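PDB 5MUM: Bacint_00347, which probably acts as a rhamnosidase, a glycoside hydrolase built on a beta-propeller that would release rhamnose from glycans. Local coordinates for residues Trp217-Thr222 / Asn258-Ala263; Asn200-Leu205 / Glu226-Leu231; Arg73-Asp78 / Arg401-Val406; Leu108-Asp113 / Leu130-Lys135. All blocks are in the same frame, centred on the assembly; numbering follows the deposited sequence.

Interaction 1 of 4, residues Trp217-Thr222 / Asn258-Ala263; sequences WVWRET and NNAEYA
The indole of Trp219 meets the second segment with its edge: Tyr262 and Ala260 both lie there, near its plane. Over one face, near the rim, lies Trp217 NE1 of the same strand, 3.3 Å above the Trp219 ring plane. Trp217 in turn has Trp219 CD2 at its edge. The Trp219 and Tyr262 rings approach by their rims, without stacking, the five-membered ring of the indole 6.0 Å from the tyrosine ring between centroids. Trp219 CG is anti to the carbonyl carbon (chi1 -63°), and the indole reaches toward the tyrosine hydroxyl. Trp219 NE1 donates to Tyr262 OH at 3.1 Å. The bond is bent (142°), and the oxygen is tilted 26° out of the indole plane. The same hydroxyl is hydrogen-bonded to Tyr257 O. Ala260 CB fills the corner between the two indoles, 4.0 Å from Trp217 CZ2 and 4.3 Å from Trp219 CZ2. A leucine in place of Trp219 would probably leave Tyr262 OH without its indole donor and open a gap beside Ala260. Cys232 touches both tryptophans and Tyr262. This is the outer part of a four-stranded antiparallel blade, as in beta-propellers, with strand 228-236 between the two segments.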
loop_
_atom_site.group_PDB
_atom_site.type_symbol
_atom_site.label_atom_id
_atom_site.label_comp_id
_atom_site.label_asym_id
_atom_site.label_seq_id
_atom_site.Cartn_x
_atom_site.Cartn_y
_atom_site.Cartn_z
ATOM N N TRP A 217 8.045 1.497 -9.023
ATOM C CA TRP A 217 8.096 2.902 -8.710
ATOM C C TRP A 217 7.945 3.745 -9.946
ATOM O O TRP A 217 8.074 3.268 -11.042
ATOM C CB TRP A 217 9.399 3.290 -7.983
ATOM C CG TRP A 217 10.664 3.200 -8.774
ATOM C CD1 TRP A 217 11.292 4.214 -9.408
ATOM C CD2 TRP A 217 11.447 2.018 -9.010
ATOM N NE1 TRP A 217 12.456 3.755 -9.996
ATOM C CE2 TRP A 217 12.568 2.406 -9.771
ATOM C CE3 TRP A 217 11.328 0.671 -8.611
ATOM C CZ2 TRP A 217 13.544 1.499 -10.159
ATOM C CZ3 TRP A 217 12.302 -0.238 -9.010
ATOM C CH2 TRP A 217 13.378 0.170 -9.775
ATOM N N VAL A 218 7.637 4.999 -9.719
ATOM C CA VAL A 218 7.658 6.017 -10.754
ATOM C C VAL A 218 8.770 6.965 -10.391
ATOM O O VAL A 218 9.132 7.112 -9.204
ATOM C CB VAL A 218 6.341 6.781 -10.902
ATOM C CG1 VAL A 218 5.179 5.808 -11.077
ATOM C CG2 VAL A 218 6.084 7.695 -9.739
ATOM N N TRP A 219 9.320 7.579 -11.432
ATOM C CA TRP A 219 10.232 8.660 -11.261
ATOM C C TRP A 219 9.472 9.962 -11.248
ATOM O O TRP A 219 8.342 10.049 -11.747
ATOM C CB TRP A 219 11.227 8.707 -12.402
ATOM C CG TRP A 219 12.128 7.546 -12.568
ATOM C CD1 TRP A 219 12.161 6.711 -13.661
ATOM C CD2 TRP A 219 13.213 7.125 -11.727
ATOM N NE1 TRP A 219 13.130 5.803 -13.525
ATOM C CE2 TRP A 219 13.792 5.999 -12.352
ATOM C CE3 TRP A 219 13.713 7.542 -10.486
ATOM C CZ2 TRP A 219 14.905 5.307 -11.806
ATOM C CZ3 TRP A 219 14.798 6.823 -9.923
ATOM C CH2 TRP A 219 15.374 5.724 -10.595
ATOM N N ARG A 220 10.115 10.993 -10.719
ATOM C CA ARG A 220 9.594 12.373 -10.825
ATOM C C ARG A 220 10.757 13.290 -11.033
ATOM O O ARG A 220 11.684 13.292 -10.199
ATOM C CB ARG A 220 8.796 12.752 -9.602
ATOM C CG ARG A 220 8.175 14.130 -9.717
ATOM C CD ARG A 220 7.592 14.623 -8.430
ATOM N NE ARG A 220 6.374 13.932 -8.074
ATOM C CZ ARG A 220 5.594 14.254 -7.057
ATOM N NH1 ARG A 220 5.873 15.317 -6.311
ATOM N NH2 ARG A 220 4.501 13.536 -6.809
ATOM N N GLU A 221 10.759 14.017 -12.157
ATOM C CA GLU A 221 11.936 14.762 -12.522
ATOM C C GLU A 221 12.156 15.975 -11.648
ATOM O O GLU A 221 13.300 16.239 -11.276
ATOM C CB GLU A 221 11.963 15.219 -14.002
ATOM C CG GLU A 221 12.415 14.170 -14.992
ATOM C CD GLU A 221 13.595 13.319 -14.557
ATOM O OE1 GLU A 221 14.750 13.785 -14.674
ATOM O OE2 GLU A 221 13.366 12.147 -14.163
ATOM N N THR A 222 11.087 16.676 -11.289
ATOM C CA THR A 222 11.226 17.889 -10.480
ATOM C C THR A 222 10.466 17.645 -9.186
ATOM O O THR A 222 10.156 16.486 -8.849
ATOM C CB THR A 222 10.680 19.112 -11.240
ATOM O OG1 THR A 222 9.230 19.071 -11.259
ATOM C CG2 THR A 222 11.310 19.178 -12.642
ATOM N N ASN A 258 19.057 4.985 -15.716
ATOM C CA ASN A 258 19.698 4.338 -16.856
ATOM C C ASN A 258 19.590 2.838 -16.825
ATOM O O ASN A 258 19.419 2.246 -17.871
ATOM C CB ASN A 258 21.185 4.769 -17.006
ATOM C CG ASN A 258 22.090 4.091 -16.020
ATOM O OD1 ASN A 258 22.729 3.072 -16.347
ATOM N ND2 ASN A 258 22.148 4.613 -14.798
ATOM N N ASN A 259 19.641 2.213 -15.645
ATOM C CA ASN A 259 19.649 0.747 -15.567
ATOM C C ASN A 259 18.358 0.109 -15.045
ATOM O O ASN A 259 18.239 -1.119 -15.067
ATOM C CB ASN A 259 20.863 0.235 -14.777
ATOM C CG ASN A 259 20.823 0.598 -13.300
ATOM O OD1 ASN A 259 20.339 1.645 -12.954
ATOM N ND2 ASN A 259 21.308 -0.296 -12.424
ATOM N N ALA A 260 17.376 0.910 -14.634
ATOM C CA ALA A 260 16.068 0.366 -14.242
ATOM C C ALA A 260 15.396 -0.440 -15.351
ATOM O O ALA A 260 15.525 -0.151 -16.538
ATOM C CB ALA A 260 15.130 1.480 -13.824
ATOM N N GLU A 261 14.673 -1.462 -14.941
ATOM C CA GLU A 261 13.748 -2.114 -15.824
ATOM C C GLU A 261 12.479 -1.300 -15.902
ATOM O O GLU A 261 11.869 -1.021 -14.862
ATOM C CB GLU A 261 13.394 -3.505 -15.322
ATOM C CG GLU A 261 12.480 -4.239 -16.309
ATOM C CD GLU A 261 12.091 -5.602 -15.824
ATOM O OE1 GLU A 261 12.150 -5.856 -14.610
ATOM O OE2 GLU A 261 11.738 -6.446 -16.661
ATOM N N TYR A 262 12.058 -0.993 -17.133
ATOM C CA TYR A 262 10.862 -0.215 -17.394
ATOM C C TYR A 262 9.741 -1.168 -17.664
ATOM O O TYR A 262 9.757 -1.903 -18.645
ATOM C CB TYR A 262 11.070 0.804 -18.556
ATOM C CG TYR A 262 11.942 1.876 -18.022
ATOM C CD1 TYR A 262 13.318 1.687 -17.933
ATOM C CD2 TYR A 262 11.396 3.024 -17.461
ATOM C CE1 TYR A 262 14.127 2.652 -17.347
ATOM C CE2 TYR A 262 12.194 3.984 -16.866
ATOM C CZ TYR A 262 13.546 3.801 -16.800
ATOM O OH TYR A 262 14.338 4.736 -16.154
ATOM N N ALA A 263 8.795 -1.189 -16.752
ATOM C CA ALA A 263 7.564 -1.921 -16.914
ATOM C C ALA A 263 6.676 -1.217 -17.902
ATOM O O ALA A 263 5.962 -1.866 -18.653
ATOM C CB ALA A 263 6.866 -2.090 -15.596
#

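Interaction 2 of 4, residues Asn200-Leu205 / Glu226-Leu231; sequences NAYWQL and ETNHDL
Within one four-stranded propeller blade, Tyr202 and Gln204 reach past the intervening strand to Asn228 and Leu231. The touching parts run 35° apart, in the same general direction, as expected two strands away in an antiparallel sheet. Tyr202 CE2 comes within 4.3 Å of Asn228 OD1, a loose and oblique approach. That oxygen takes its hydrogen bond from Arg220 NE, and Asn228 ND2 is bonded to Leu272 O and Asn274 OD1, so the amide is held at both ends. The Gln204 chain bends at chi2 (-88°), which brings its amide up to the CD2 methyl of Leu231, the two side chains crossing at about a right angle. Next to Asn228, His229 ND1 donates to Asp230 OD2 at 2.7 Å and 163°. The oxygen lies in the imidazole plane, but the donor stands above the carboxylate plane. Asp230 also forms a salt bridge with Arg265. Strand 213-220 runs between the two segments and pairs with both, while strand 159-165 of the preceding blade touches Tyr202.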
loop_
_atom_site.group_PDB
_atom_site.type_symbol
_atom_site.label_atom_id
_atom_site.label_comp_id
_atom_site.label_asym_id
_atom_site.label_seq_id
_atom_site.Cartn_x
_atom_site.Cartn_y
_atom_site.Cartn_z
ATOM N N ASN A 200 13.359 12.291 -8.199
ATOM C CA ASN A 200 12.691 11.576 -7.135
ATOM C C ASN A 200 12.111 10.259 -7.651
ATOM O O ASN A 200 11.972 10.020 -8.856
ATOM C CB ASN A 200 11.581 12.476 -6.565
ATOM C CG ASN A 200 12.098 13.855 -6.202
ATOM O OD1 ASN A 200 11.768 14.880 -6.850
ATOM N ND2 ASN A 200 12.978 13.880 -5.233
ATOM N N ALA A 201 11.796 9.387 -6.697
ATOM C CA ALA A 201 11.116 8.137 -6.940
ATOM C C ALA A 201 10.058 7.946 -5.872
ATOM O O ALA A 201 10.212 8.388 -4.726
ATOM C CB ALA A 201 12.090 6.982 -6.922
ATOM N N TYR A 202 8.965 7.318 -6.272
ATOM C CA TYR A 202 7.875 6.966 -5.383
ATOM C C TYR A 202 7.526 5.540 -5.684
ATOM O O TYR A 202 7.185 5.212 -6.823
ATOM C CB TYR A 202 6.649 7.835 -5.641
ATOM C CG TYR A 202 6.982 9.261 -5.456
ATOM C CD1 TYR A 202 6.914 9.859 -4.214
ATOM C CD2 TYR A 202 7.484 9.986 -6.509
ATOM C CE1 TYR A 202 7.292 11.203 -4.050
ATOM C CE2 TYR A 202 7.864 11.297 -6.349
ATOM C CZ TYR A 202 7.748 11.898 -5.139
ATOM O OH TYR A 202 8.171 13.208 -5.090
ATOM N N TRP A 203 7.502 4.734 -4.639
ATOM C CA TRP A 203 7.470 3.279 -4.797
ATOM C C TRP A 203 6.292 2.608 -4.118
ATOM O O TRP A 203 5.648 3.177 -3.230
ATOM C CB TRP A 203 8.757 2.671 -4.230
ATOM C CG TRP A 203 9.056 3.086 -2.842
ATOM C CD1 TRP A 203 8.590 2.522 -1.700
ATOM C CD2 TRP A 203 9.902 4.153 -2.442
ATOM N NE1 TRP A 203 9.036 3.207 -0.621
ATOM C CE2 TRP A 203 9.877 4.196 -1.033
ATOM C CE3 TRP A 203 10.678 5.082 -3.131
ATOM C CZ2 TRP A 203 10.580 5.150 -0.306
ATOM C CZ3 TRP A 203 11.408 6.014 -2.404
ATOM C CH2 TRP A 203 11.346 6.046 -1.018
ATOM N N GLN A 204 6.097 1.354 -4.476
ATOM C CA GLN A 204 5.248 0.456 -3.731
ATOM C C GLN A 204 5.850 -0.929 -3.822
ATOM O O GLN A 204 6.659 -1.203 -4.712
ATOM C CB GLN A 204 3.850 0.437 -4.323
ATOM C CG GLN A 204 3.784 0.272 -5.845
ATOM C CD GLN A 204 3.842 1.541 -6.696
ATOM O OE1 GLN A 204 4.193 1.489 -7.912
ATOM N NE2 GLN A 204 3.527 2.652 -6.116
ATOM N N LEU A 205 5.437 -1.784 -2.906
ATOM C CA LEU A 205 6.003 -3.125 -2.755
ATOM C C LEU A 205 4.925 -4.148 -2.443
ATOM O O LEU A 205 3.770 -3.829 -2.088
ATOM C CB LEU A 205 7.111 -3.173 -1.672
ATOM C CG LEU A 205 8.338 -2.288 -1.901
ATOM C CD1 LEU A 205 8.189 -0.968 -1.165
ATOM C CD2 LEU A 205 9.607 -2.997 -1.455
ATOM N N GLU A 226 3.397 16.724 -11.917
ATOM C CA GLU A 226 3.213 16.529 -13.363
ATOM C C GLU A 226 4.478 15.954 -13.990
ATOM O O GLU A 226 4.439 15.522 -15.123
ATOM C CB GLU A 226 2.789 17.809 -14.083
ATOM C CG GLU A 226 3.719 18.968 -13.898
ATOM C CD GLU A 226 3.286 19.903 -12.772
ATOM O OE1 GLU A 226 2.801 19.401 -11.726
ATOM O OE2 GLU A 226 3.466 21.153 -12.931
ATOM N N THR A 227 5.612 15.995 -13.278
ATOM C CA THR A 227 6.832 15.446 -13.820
ATOM C C THR A 227 7.048 13.995 -13.399
ATOM O O THR A 227 8.112 13.466 -13.628
ATOM C CB THR A 227 8.070 16.285 -13.499
ATOM O OG1 THR A 227 8.406 16.170 -12.108
ATOM C CG2 THR A 227 7.862 17.708 -13.937
ATOM N N ASN A 228 6.029 13.367 -12.834
ATOM C CA ASN A 228 6.013 11.896 -12.680
ATOM C C ASN A 228 6.161 11.281 -14.078
ATOM O O ASN A 228 5.468 11.697 -15.019
ATOM C CB ASN A 228 4.704 11.379 -12.070
ATOM C CG ASN A 228 4.586 11.594 -10.563
ATOM O OD1 ASN A 228 5.558 11.910 -9.867
ATOM N ND2 ASN A 228 3.378 11.389 -10.051
ATOM N N HIS A 229 6.988 10.243 -14.196
ATOM C CA HIS A 229 7.061 9.470 -15.421
ATOM C C HIS A 229 7.556 8.054 -15.172
ATOM O O HIS A 229 8.361 7.829 -14.262
ATOM C CB HIS A 229 8.004 10.114 -16.435
ATOM C CG HIS A 229 9.409 10.284 -15.952
ATOM N ND1 HIS A 229 10.426 9.432 -16.316
ATOM C CD2 HIS A 229 9.972 11.207 -15.148
ATOM C CE1 HIS A 229 11.555 9.820 -15.738
ATOM N NE2 HIS A 229 11.314 10.922 -15.063
ATOM N N ASP A 230 7.046 7.153 -15.991
ATOM C CA ASP A 230 7.485 5.767 -16.108
ATOM C C ASP A 230 7.114 4.909 -14.926
ATOM O O ASP A 230 6.747 5.400 -13.840
ATOM C CB ASP A 230 8.985 5.689 -16.356
ATOM C CG ASP A 230 9.392 6.409 -17.612
ATOM O OD1 ASP A 230 8.636 6.335 -18.588
ATOM O OD2 ASP A 230 10.469 7.048 -17.628
ATOM N N LEU A 231 7.181 3.602 -15.169
ATOM C CA LEU A 231 6.978 2.606 -14.130
ATOM C C LEU A 231 8.113 1.635 -14.285
ATOM O O LEU A 231 8.327 1.075 -15.386
ATOM C CB LEU A 231 5.661 1.882 -14.301
ATOM C CG LEU A 231 4.503 2.252 -13.441
ATOM C CD1 LEU A 231 3.329 1.429 -13.946
ATOM C CD2 LEU A 231 4.797 1.991 -11.965
#

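Interaction 3 of 4, residues Arg73-Asp78 / Arg401-Val406; sequences RKLNSD and RLHLFV
Arg73 puts its guanidinium beside the imidazole of His403. Its CG sits between the backbone N and the carbonyl carbon (chi1 62°), and the chain then runs extended to NE. Arg73 NH2 ends 3.4 Å from His403 CE1, with the guanidinium and ring planes 40° apart. His403 CG stands beside its backbone N, opposite the carbonyl carbon (chi1 -70°), which points the ring at Arg73 and Leu75. Arg73 NH1 donates back to Ser77 O at 2.8 Å, in the carbonyl plane. Arg73 NH2 has a salt bridge to Glu429 and a hydrogen bond to Gln57 OE1. Gln57 NE2 bonds His403 ND1, which helps to fix both groups. Leu75 wedges in: CD2 is 4.0 Å from His403 CE1, and CD1 is 4.2 Å from Arg401 NH1. Replacing Arg73 by a leucine would probably leave Glu429 without this charge partner and Ser77 O without this donor. The contact joins the blade of strand 67-74 to the one built from both chain ends, a propeller's Velcro closure.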
loop_
_atom_site.group_PDB
_atom_site.type_symbol
_atom_site.label_atom_id
_atom_site.label_comp_id
_atom_site.label_asym_id
_atom_site.label_seq_id
_atom_site.Cartn_x
_atom_site.Cartn_y
_atom_site.Cartn_z
ATOM N N ARG A 73 -10.353 -9.718 15.700
ATOM C CA ARG A 73 -11.500 -10.607 15.729
ATOM C C ARG A 73 -11.071 -11.976 15.267
ATOM O O ARG A 73 -10.022 -12.138 14.636
ATOM C CB ARG A 73 -12.622 -10.116 14.834
ATOM C CG ARG A 73 -12.232 -10.041 13.344
ATOM C CD ARG A 73 -13.443 -9.993 12.476
ATOM N NE ARG A 73 -13.104 -9.821 11.061
ATOM C CZ ARG A 73 -13.948 -9.988 10.061
ATOM N NH1 ARG A 73 -15.201 -10.365 10.302
ATOM N NH2 ARG A 73 -13.557 -9.768 8.804
ATOM N N LYS A 74 -11.895 -12.969 15.573
ATOM C CA LYS A 74 -11.829 -14.212 14.834
ATOM C C LYS A 74 -12.408 -13.940 13.456
ATOM O O LYS A 74 -13.455 -13.292 13.337
ATOM C CB LYS A 74 -12.634 -15.310 15.530
ATOM C CG LYS A 74 -12.090 -15.674 16.893
ATOM C CD LYS A 74 -10.687 -16.239 16.786
ATOM C CE LYS A 74 -10.374 -17.166 17.959
ATOM N NZ LYS A 74 -8.901 -17.252 18.197
ATOM N N LEU A 75 -11.752 -14.459 12.421
ATOM C CA LEU A 75 -12.255 -14.311 11.056
ATOM C C LEU A 75 -13.699 -14.786 10.887
ATOM O O LEU A 75 -14.440 -14.214 10.116
ATOM C CB LEU A 75 -11.393 -15.084 10.068
ATOM C CG LEU A 75 -10.152 -14.398 9.518
ATOM C CD1 LEU A 75 -9.381 -15.436 8.717
ATOM C CD2 LEU A 75 -10.532 -13.206 8.654
ATOM N N ASN A 76 -14.096 -15.833 11.596
ATOM C CA ASN A 76 -15.520 -16.222 11.600
ATOM C C ASN A 76 -16.410 -15.010 11.911
ATOM O O ASN A 76 -17.235 -14.556 11.090
ATOM C CB ASN A 76 -15.788 -17.268 12.693
ATOM C CG ASN A 76 -15.040 -18.553 12.479
ATOM O OD1 ASN A 76 -14.752 -19.278 13.437
ATOM N ND2 ASN A 76 -14.710 -18.851 11.225
ATOM N N SER A 77 -16.122 -14.443 13.069
ATOM C CA SER A 77 -17.019 -13.603 13.803
ATOM C C SER A 77 -17.144 -12.188 13.257
ATOM O O SER A 77 -16.301 -11.719 12.500
ATOM C CB SER A 77 -16.523 -13.551 15.239
ATOM O OG SER A 77 -17.315 -12.699 16.023
ATOM N N ASP A 78 -18.215 -11.523 13.664
ATOM C CA ASP A 78 -18.371 -10.089 13.466
ATOM C C ASP A 78 -18.048 -9.296 14.729
ATOM O O ASP A 78 -18.165 -8.073 14.718
ATOM C CB ASP A 78 -19.760 -9.727 12.912
ATOM C CG ASP A 78 -20.897 -10.045 13.878
ATOM O OD1 ASP A 78 -20.776 -11.021 14.630
ATOM O OD2 ASP A 78 -21.934 -9.339 13.856
ATOM N N ARG A 401 -9.539 -14.735 0.295
ATOM C CA ARG A 401 -10.660 -13.866 0.632
ATOM C C ARG A 401 -10.190 -12.445 0.574
ATOM O O ARG A 401 -9.065 -12.139 1.041
ATOM C CB ARG A 401 -11.182 -14.163 2.017
ATOM C CG ARG A 401 -11.694 -15.598 2.126
ATOM C CD ARG A 401 -12.669 -15.689 3.288
ATOM N NE ARG A 401 -12.311 -16.666 4.294
ATOM C CZ ARG A 401 -12.654 -16.585 5.591
ATOM N NH1 ARG A 401 -12.252 -17.545 6.414
ATOM N NH2 ARG A 401 -13.370 -15.547 6.088
ATOM N N LEU A 402 -11.032 -11.603 -0.033
ATOM C CA LEU A 402 -10.748 -10.192 -0.187
ATOM C C LEU A 402 -11.522 -9.386 0.853
ATOM O O LEU A 402 -12.766 -9.319 0.801
ATOM C CB LEU A 402 -11.062 -9.738 -1.594
ATOM C CG LEU A 402 -10.896 -8.243 -1.841
ATOM C CD1 LEU A 402 -9.466 -7.786 -1.524
ATOM C CD2 LEU A 402 -11.286 -7.961 -3.279
ATOM N N HIS A 403 -10.782 -8.815 1.814
ATOM C CA HIS A 403 -11.315 -7.938 2.835
ATOM C C HIS A 403 -10.673 -6.554 2.727
ATOM O O HIS A 403 -9.426 -6.414 2.702
ATOM C CB HIS A 403 -11.057 -8.464 4.234
ATOM C CG HIS A 403 -11.848 -9.680 4.599
ATOM N ND1 HIS A 403 -11.892 -10.159 5.892
ATOM C CD2 HIS A 403 -12.601 -10.531 3.860
ATOM C CE1 HIS A 403 -12.630 -11.256 5.926
ATOM N NE2 HIS A 403 -13.056 -11.515 4.703
ATOM N N LEU A 404 -11.531 -5.552 2.654
ATOM C CA LEU A 404 -11.117 -4.158 2.505
ATOM C C LEU A 404 -11.398 -3.378 3.756
ATOM O O LEU A 404 -12.468 -3.521 4.370
ATOM C CB LEU A 404 -11.932 -3.492 1.383
ATOM C CG LEU A 404 -11.752 -4.092 0.004
ATOM C CD1 LEU A 404 -12.818 -3.609 -0.966
ATOM C CD2 LEU A 404 -10.375 -3.717 -0.501
ATOM N N PHE A 405 -10.490 -2.482 4.072
ATOM C CA PHE A 405 -10.733 -1.445 5.043
ATOM C C PHE A 405 -11.572 -0.368 4.403
ATOM O O PHE A 405 -11.142 0.247 3.443
ATOM C CB PHE A 405 -9.404 -0.893 5.528
ATOM C CG PHE A 405 -9.515 0.074 6.668
ATOM C CD1 PHE A 405 -10.054 1.345 6.493
ATOM C CD2 PHE A 405 -9.069 -0.278 7.938
ATOM C CE1 PHE A 405 -10.161 2.215 7.547
ATOM C CE2 PHE A 405 -9.130 0.622 8.996
ATOM C CZ PHE A 405 -9.672 1.869 8.799
ATOM N N VAL A 406 -12.781 -0.147 4.944
ATOM C CA VAL A 406 -13.736 0.770 4.362
ATOM C C VAL A 406 -14.210 1.740 5.417
ATOM O O VAL A 406 -14.639 1.342 6.486
ATOM C CB VAL A 406 -14.921 0.016 3.696
ATOM C CG1 VAL A 406 -15.978 0.975 3.230
ATOM C CG2 VAL A 406 -14.433 -0.775 2.490
#

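Interaction 4 of 4, residues Leu108-Asp113 / Leu130-Lys135; sequences LHLSFD and LELGDK
Leu108 begins the contact, with its CD2 methyl 4.1 Å from CD2 of Leu130. The two side chains meet obliquely, methyl to methyl. Two residues on, Leu110 packs against Leu132, crossing it at about a right angle. Leu110 CD2 lies 3.8 Å from Leu132 CD2, and Leu110 CG touches both methyls of Leu132. Phe112 comes next. With chi1 at 49° its ring swings over the backbone and meets the aliphatic end of Lys135. Lys135 is extended beyond CG and lays its CE 3.7 Å from Phe112 CE2 and 3.8 Å from Phe112 CZ. The approach is oblique to the ring. No hydrogen bond crosses the contact, and its closest approaches are all between carbon atoms. Strand 108-112 is the middle of a three-stranded antiparallel sheet, between strands 98-102 and 121-123. The segment 130-135 belongs to the loop leading on to strand 146-153. Strand 67-74 of the preceding blade adds Leu68, against Phe112 and Leu132, and Leu70, against Leu110 and Leu132.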
loop_
_atom_site.group_PDB
_atom_site.type_symbol
_atom_site.label_atom_id
_atom_site.label_comp_id
_atom_site.label_asym_id
_atom_site.label_seq_id
_atom_site.Cartn_x
_atom_site.Cartn_y
_atom_site.Cartn_z
ATOM N N LEU A 108 2.445 -7.950 17.151
ATOM C CA LEU A 108 2.070 -6.815 16.302
ATOM C C LEU A 108 3.220 -5.821 16.250
ATOM O O LEU A 108 3.846 -5.524 17.281
ATOM C CB LEU A 108 0.847 -6.084 16.849
ATOM C CG LEU A 108 -0.513 -6.768 16.732
ATOM C CD1 LEU A 108 -0.599 -7.990 17.643
ATOM C CD2 LEU A 108 -1.604 -5.774 17.062
ATOM N N HIS A 109 3.453 -5.293 15.058
ATOM C CA HIS A 109 4.419 -4.247 14.826
ATOM C C HIS A 109 3.624 -3.103 14.243
ATOM O O HIS A 109 2.877 -3.288 13.291
ATOM C CB HIS A 109 5.442 -4.721 13.810
ATOM C CG HIS A 109 6.382 -5.738 14.346
ATOM N ND1 HIS A 109 5.998 -7.031 14.644
ATOM C CD2 HIS A 109 7.703 -5.668 14.605
ATOM C CE1 HIS A 109 7.047 -7.694 15.106
ATOM N NE2 HIS A 109 8.097 -6.902 15.083
ATOM N N LEU A 110 3.819 -1.932 14.793
ATOM C CA LEU A 110 3.018 -0.757 14.453
ATOM C C LEU A 110 3.961 0.359 14.174
ATOM O O LEU A 110 4.901 0.549 14.928
ATOM C CB LEU A 110 2.165 -0.323 15.644
ATOM C CG LEU A 110 0.743 -0.821 15.772
ATOM C CD1 LEU A 110 -0.078 -0.325 14.614
ATOM C CD2 LEU A 110 0.700 -2.350 15.917
ATOM N N SER A 111 3.691 1.109 13.116
ATOM C CA SER A 111 4.433 2.292 12.829
ATOM C C SER A 111 3.467 3.346 12.317
ATOM O O SER A 111 2.560 3.067 11.527
ATOM C CB SER A 111 5.533 2.012 11.824
ATOM O OG SER A 111 6.434 3.093 11.758
ATOM N N PHE A 112 3.600 4.551 12.823
ATOM C CA PHE A 112 2.515 5.497 12.635
ATOM C C PHE A 112 2.949 6.930 12.775
ATOM O O PHE A 112 3.995 7.239 13.350
ATOM C CB PHE A 112 1.397 5.207 13.645
ATOM C CG PHE A 112 1.893 5.059 15.048
ATOM C CD1 PHE A 112 2.352 3.840 15.508
ATOM C CD2 PHE A 112 1.972 6.161 15.892
ATOM C CE1 PHE A 112 2.875 3.720 16.792
ATOM C CE2 PHE A 112 2.471 6.043 17.175
ATOM C CZ PHE A 112 2.914 4.805 17.633
ATOM N N ASP A 113 2.116 7.789 12.226
ATOM C CA ASP A 113 2.107 9.219 12.537
ATOM C C ASP A 113 3.370 9.964 12.060
ATOM O O ASP A 113 3.986 10.725 12.834
ATOM C CB ASP A 113 1.857 9.449 14.043
ATOM C CG ASP A 113 1.614 10.917 14.374
ATOM O OD1 ASP A 113 1.103 11.661 13.492
ATOM O OD2 ASP A 113 1.936 11.317 15.509
ATOM N N LEU A 130 -3.408 -6.701 22.042
ATOM C CA LEU A 130 -3.629 -5.314 21.693
ATOM C C LEU A 130 -3.122 -4.389 22.776
ATOM O O LEU A 130 -3.870 -3.759 23.427
ATOM C CB LEU A 130 -5.098 -5.058 21.489
ATOM C CG LEU A 130 -5.814 -5.995 20.544
ATOM C CD1 LEU A 130 -7.255 -5.605 20.325
ATOM C CD2 LEU A 130 -5.048 -6.153 19.264
ATOM N N GLU A 131 -1.859 -4.449 23.031
ATOM C CA GLU A 131 -1.228 -3.651 24.009
ATOM C C GLU A 131 0.153 -3.338 23.448
ATOM O O GLU A 131 0.921 -4.189 23.238
ATOM C CB GLU A 131 -1.150 -4.428 25.301
ATOM C CG GLU A 131 -0.298 -3.830 26.383
ATOM C CD GLU A 131 -1.117 -3.081 27.384
ATOM O OE1 GLU A 131 -1.918 -3.684 28.064
ATOM O OE2 GLU A 131 -0.980 -1.876 27.464
ATOM N N LEU A 132 0.424 -2.076 23.241
ATOM C CA LEU A 132 1.665 -1.702 22.712
ATOM C C LEU A 132 2.715 -1.220 23.705
ATOM O O LEU A 132 2.425 -0.530 24.621
ATOM C CB LEU A 132 1.479 -0.636 21.661
ATOM C CG LEU A 132 0.570 -0.916 20.495
ATOM C CD1 LEU A 132 0.311 0.343 19.691
ATOM C CD2 LEU A 132 1.305 -1.907 19.598
ATOM N N GLY A 133 3.933 -1.621 23.466
ATOM C CA GLY A 133 5.058 -1.139 24.245
ATOM C C GLY A 133 5.411 0.287 23.901
ATOM O O GLY A 133 4.704 0.984 23.171
ATOM N N ASP A 134 6.538 0.718 24.428
ATOM C CA ASP A 134 7.022 2.049 24.155
ATOM C C ASP A 134 7.609 2.135 22.765
ATOM O O ASP A 134 8.054 1.148 22.212
ATOM C CB ASP A 134 8.128 2.421 25.133
ATOM C CG ASP A 134 7.636 2.511 26.549
ATOM O OD1 ASP A 134 6.497 2.965 26.776
ATOM O OD2 ASP A 134 8.405 2.144 27.439
ATOM N N LYS A 135 7.679 3.355 22.256
ATOM C CA LYS A 135 8.342 3.616 20.991
ATOM C C LYS A 135 9.800 3.215 21.048
ATOM O O LYS A 135 10.504 3.492 22.031
ATOM C CB LYS A 135 8.198 5.087 20.578
ATOM C CG LYS A 135 6.775 5.446 20.210
ATOM C CD LYS A 135 6.620 6.938 19.866
ATOM C CE LYS A 135 5.187 7.224 19.424
ATOM N NZ LYS A 135 4.883 8.691 19.220
#

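How the interactions relate
From the N terminus, residues 73-78 open interaction 3, which closes last, at 401-406, around the other three contacts. Interaction 4 is the first to close, tying a blade's middle strand to the loop that follows it, before interactions 1 and 2 begin. These two cross: 200-205, 217-222, 226-231 and 258-263 follow in turn within one blade, so interaction 2 closes before interaction 1. They touch, with Glu221 OE2 2.6 Å from His229 NE2, a probable hydrogen bond. Interactions 3 and 4 have centres about 21 Å apart, whereas those of 1 and 3 are about 36 Å apart, on opposite sides of the chain's centre. Of the four, interaction 3 is the one that links an early blade to the C-terminal part.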